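Local atomic coordinates of mannonate dehydratase (Streptococcus suis, PDB entry 3BDK), a protein that probably catalyses the dehydration of D-mannonate to 2-dehydro-3-deoxy-D-gluconate, using iron(II) or manganese(II), in the pentose and glucuronate interconversion pathway. Residues T287-A292 with Q298-L303; H138-P141 with T145-A148. All coordinates share one frame; numbering follows the deposited sequence.

Interaction 1 (T287-A292 with Q298-L303); sequences TRNVTA and QETAHL
The Asn289 side chain reaches the backbone carbonyls of Ala301, His302 and Leu303. Its CG stands anti to the backbone N (chi1 -155°), which turns the amide nitrogen toward these carbonyls. CB lies 3.3 Å from Ala301 O and also touches Thr300 OG1. CG passes close to the same hydroxyl. At the tip, ND2 is 2.9 Å from Leu303 O and 3.1 Å from His302 O. Both are weak, bent hydrogen bonds, and a third weak one goes to Ala301 O. The other amide atom, OD1, takes a weak bond from Ile309 N. Thr300 OG1 donates to the carbonyl of the next residue, Ala301 O, so that carbonyl is shared by two side chains.

The Asn289 backbone is used as well. Its O accepts Thr300 N at 2.9 Å in a nearly straight bond (170° at the hydrogen), with the donor above the carbonyl plane. Beyond it the segments pair as an antiparallel hairpin. Thr291 and Gln298 form a hydrogen-bonded pair, with bonds both ways between their backbones. Val290 and Glu299 are the non-hydrogen-bonded pair, and Val290 CG1 rests on Glu299 CG.

Arg288 bends at chi3 (50°) and lays CD 3.4 Å from Glu299 OE1. Its NH1 sits 3.6 Å from Glu299 OE2, a salt bridge of charges alone, since OE2 lies well out of the guanidinium plane. Arg133 is the stronger partner of that carboxylate. The Arg288 side chain lies about 5 Å from the bound manganese and the bound D-mannose. At the other end Thr287 O meets the edge of the His302 ring in its plane, 3.3 Å from CD2.

The carboxylate of Glu299 probably offsets part of the positive charge that Arg288 and Arg133 bring together beside the ligand site.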
# COMPACT_ATOMS: atom_id res chain seq x y z
N THR A 287 -6.63 3.79 11.67
CA THR A 287 -7.31 3.74 10.39
C THR A 287 -7.45 2.30 9.90
O THR A 287 -6.76 1.88 8.97
CB THR A 287 -6.58 4.56 9.32
OG1 THR A 287 -7.41 4.71 8.16
CG2 THR A 287 -5.28 3.88 8.92
N ARG A 288 -8.35 1.55 10.53
CA ARG A 288 -8.67 0.20 10.08
C ARG A 288 -10.06 0.14 9.46
O ARG A 288 -10.93 0.95 9.78
CB ARG A 288 -8.57 -0.79 11.24
CG ARG A 288 -9.43 -2.03 11.07
CD ARG A 288 -9.24 -3.00 12.23
NE ARG A 288 -9.36 -2.34 13.52
CZ ARG A 288 -10.42 -2.46 14.32
NH1 ARG A 288 -11.45 -3.21 13.95
NH2 ARG A 288 -10.45 -1.82 15.48
N ASN A 289 -10.27 -0.82 8.56
CA ASN A 289 -11.50 -0.90 7.79
C ASN A 289 -12.32 -2.14 8.16
O ASN A 289 -11.78 -3.23 8.31
CB ASN A 289 -11.20 -0.89 6.29
CG ASN A 289 -12.36 -0.37 5.47
OD1 ASN A 289 -13.41 -0.02 6.01
ND2 ASN A 289 -12.18 -0.31 4.16
N VAL A 290 -13.63 -1.95 8.29
CA VAL A 290 -14.54 -3.06 8.56
C VAL A 290 -15.78 -2.99 7.67
O VAL A 290 -16.10 -1.94 7.11
CB VAL A 290 -14.99 -3.07 10.04
CG1 VAL A 290 -13.78 -3.10 10.96
CG2 VAL A 290 -15.87 -1.86 10.34
N THR A 291 -16.46 -4.12 7.54
CA THR A 291 -17.82 -4.13 7.00
C THR A 291 -18.75 -4.64 8.11
O THR A 291 -18.33 -5.43 8.95
CB THR A 291 -17.92 -4.97 5.73
OG1 THR A 291 -19.25 -4.88 5.20
CG2 THR A 291 -17.57 -6.40 6.00
N ALA A 292 -19.99 -4.17 8.15
CA ALA A 292 -20.77 -4.33 9.38
C ALA A 292 -22.25 -4.45 9.10
O ALA A 292 -22.73 -4.00 8.08
CB ALA A 292 -20.50 -3.18 10.34
N GLN A 298 -16.85 -7.59 10.18
CA GLN A 298 -15.65 -8.25 9.73
C GLN A 298 -14.63 -7.24 9.24
O GLN A 298 -14.95 -6.36 8.43
CB GLN A 298 -15.94 -9.25 8.62
CG GLN A 298 -14.65 -9.92 8.14
CD GLN A 298 -14.83 -11.19 7.37
OE1 GLN A 298 -13.85 -11.79 6.97
NE2 GLN A 298 -16.06 -11.62 7.15
N GLU A 299 -13.40 -7.39 9.73
CA GLU A 299 -12.28 -6.56 9.30
C GLU A 299 -11.94 -6.88 7.84
O GLU A 299 -11.98 -8.04 7.42
CB GLU A 299 -11.08 -6.79 10.20
CG GLU A 299 -11.33 -6.34 11.62
CD GLU A 299 -10.13 -6.46 12.57
OE1 GLU A 299 -8.96 -6.39 12.11
OE2 GLU A 299 -10.39 -6.62 13.78
N THR A 300 -11.60 -5.84 7.08
CA THR A 300 -11.30 -5.99 5.67
C THR A 300 -9.95 -5.38 5.33
O THR A 300 -9.20 -4.97 6.20
CB THR A 300 -12.38 -5.32 4.76
OG1 THR A 300 -12.37 -3.90 4.97
CG2 THR A 300 -13.76 -5.88 5.05
N ALA A 301 -9.65 -5.35 4.04
CA ALA A 301 -8.49 -4.63 3.52
C ALA A 301 -8.73 -3.15 3.77
O ALA A 301 -9.87 -2.73 3.89
CB ALA A 301 -8.36 -4.89 2.03
N HIS A 302 -7.66 -2.36 3.83
CA HIS A 302 -7.83 -0.96 4.19
C HIS A 302 -8.58 -0.20 3.10
O HIS A 302 -9.34 0.68 3.39
CB HIS A 302 -6.49 -0.33 4.54
CG HIS A 302 -5.83 -0.96 5.73
ND1 HIS A 302 -5.03 -2.08 5.63
CD2 HIS A 302 -5.87 -0.64 7.05
CE1 HIS A 302 -4.60 -2.41 6.83
NE2 HIS A 302 -5.09 -1.56 7.71
N LEU A 303 -8.33 -0.55 1.85
CA LEU A 303 -9.06 -0.05 0.70
C LEU A 303 -10.55 0.11 1.01
O LEU A 303 -11.20 -0.83 1.49
CB LEU A 303 -8.86 -1.03 -0.47
CG LEU A 303 -9.40 -0.61 -1.83
CD1 LEU A 303 -8.71 0.67 -2.35
CD2 LEU A 303 -9.30 -1.73 -2.84

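Interaction 2 (H138-P141 with T145-A148)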
# COMPACT_ATOMS: atom_id res chain seq x y z
N HIS A 138 -11.34 -15.60 9.62
CA HIS A 138 -12.58 -15.66 8.85
C HIS A 138 -12.25 -15.39 7.40
O HIS A 138 -11.52 -14.43 7.11
CB HIS A 138 -13.62 -14.66 9.36
CG HIS A 138 -15.03 -15.08 9.11
ND1 HIS A 138 -15.56 -16.26 9.59
CD2 HIS A 138 -16.04 -14.47 8.43
CE1 HIS A 138 -16.82 -16.37 9.22
NE2 HIS A 138 -17.14 -15.29 8.52
N PRO A 139 -12.73 -16.26 6.48
CA PRO A 139 -12.44 -16.09 5.04
C PRO A 139 -13.00 -14.82 4.42
O PRO A 139 -14.10 -14.41 4.76
CB PRO A 139 -13.08 -17.34 4.37
CG PRO A 139 -13.26 -18.35 5.52
CD PRO A 139 -13.52 -17.48 6.76
N LEU A 140 -12.21 -14.19 3.56
CA LEU A 140 -12.65 -13.09 2.70
C LEU A 140 -12.79 -13.60 1.24
O LEU A 140 -12.21 -14.63 0.89
CB LEU A 140 -11.66 -11.91 2.79
CG LEU A 140 -11.73 -11.07 4.08
CD1 LEU A 140 -10.47 -10.26 4.28
CD2 LEU A 140 -12.91 -10.14 4.08
N PRO A 141 -13.58 -12.89 0.40
CA PRO A 141 -13.76 -13.21 -1.02
C PRO A 141 -12.49 -13.46 -1.81
O PRO A 141 -12.51 -14.30 -2.71
CB PRO A 141 -14.45 -11.97 -1.56
CG PRO A 141 -15.27 -11.52 -0.43
CD PRO A 141 -14.40 -11.73 0.79
N THR A 145 -7.64 -14.12 4.85
CA THR A 145 -8.48 -14.27 6.05
C THR A 145 -8.35 -13.09 7.00
O THR A 145 -7.31 -12.42 7.03
CB THR A 145 -8.18 -15.56 6.84
OG1 THR A 145 -6.91 -15.44 7.49
CG2 THR A 145 -8.20 -16.80 5.96
N SER A 146 -9.38 -12.84 7.80
CA SER A 146 -9.37 -11.68 8.71
C SER A 146 -10.25 -11.89 9.96
O SER A 146 -11.04 -12.83 10.02
CB SER A 146 -9.80 -10.41 7.98
OG SER A 146 -11.20 -10.42 7.75
N LEU A 147 -10.08 -11.03 10.95
CA LEU A 147 -10.82 -11.16 12.19
C LEU A 147 -12.27 -10.77 11.97
O LEU A 147 -12.57 -9.80 11.28
CB LEU A 147 -10.23 -10.27 13.28
CG LEU A 147 -8.72 -10.14 13.43
CD1 LEU A 147 -8.42 -9.21 14.58
CD2 LEU A 147 -8.10 -11.49 13.71
N ALA A 148 -13.18 -11.52 12.58
CA ALA A 148 -14.57 -11.22 12.46
C ALA A 148 -15.22 -11.44 13.80
O ALA A 148 -14.83 -12.34 14.55
CB ALA A 148 -15.21 -12.08 11.39
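His138 carries CG anti to its own nitrogen (chi1 -153°), and this brings the imidazole, by CG and CD2, beside the Ala148 methyl. Leu140 sets CG beside its backbone N (chi1 -75°) and brings CD1 to 3.5 Å from Ser146 OG.

The methyl of Ala148 is also 3.6 Å from His138 CB and lies obliquely to the imidazole. One face of that ring is covered by CD of the next residue, Pro139, offset toward the rim. His138 ND1 is hydrogen-bonded to Asp135, which helps to fix the rotation of the ring.

The two segments belong to a beta hairpin of strands 135-139 and 145-150, at the edge of a small antiparallel sheet separate from the parallel strands of the TIM barrel. His138 and Ser146 are its hydrogen-bonded pair. Ser146 N donates to His138 O at 2.8 Å, and His138 N donates to Ser146 O at the same distance. The second bond is more bent, 146° at the hydrogen. His138 O also takes a CA-H...O contact from Thr145 CA at 3.2 Å.

Pro139 and Thr145 form the next, non-hydrogen-bonded pair. Their side chains lie on the face of the sheet opposite to those of His138 and Ser146. Here the contact is slight: Thr145 CG2 comes to 4.4 Å from Pro139 CA. Ser146 OG has its main polar partner outside the hairpin, in Glu299 O. Leu140 packs on Lys379 of the second subunit.

In the fold
Interactions 1 and 2 are two hairpins of one antiparallel sheet. Strands 145-150 and 296-299 are neighbours in it and join them, with a probable hydrogen bond from Glu299 N to Leu147 O. Their centres are 10 Å apart. Interaction 1 is buried throughout and reaches the metal and sugar site; besides strand pairing it uses a charged pair and an amide N-H group facing backbone carbonyls. Interaction 2 lies farther from the centre of the chain and is partly exposed. Its chemistry is simpler: two backbone bonds and small apolar touches. Gln298 packs on His138, and both hairpins meet the C-terminal region of the second subunit.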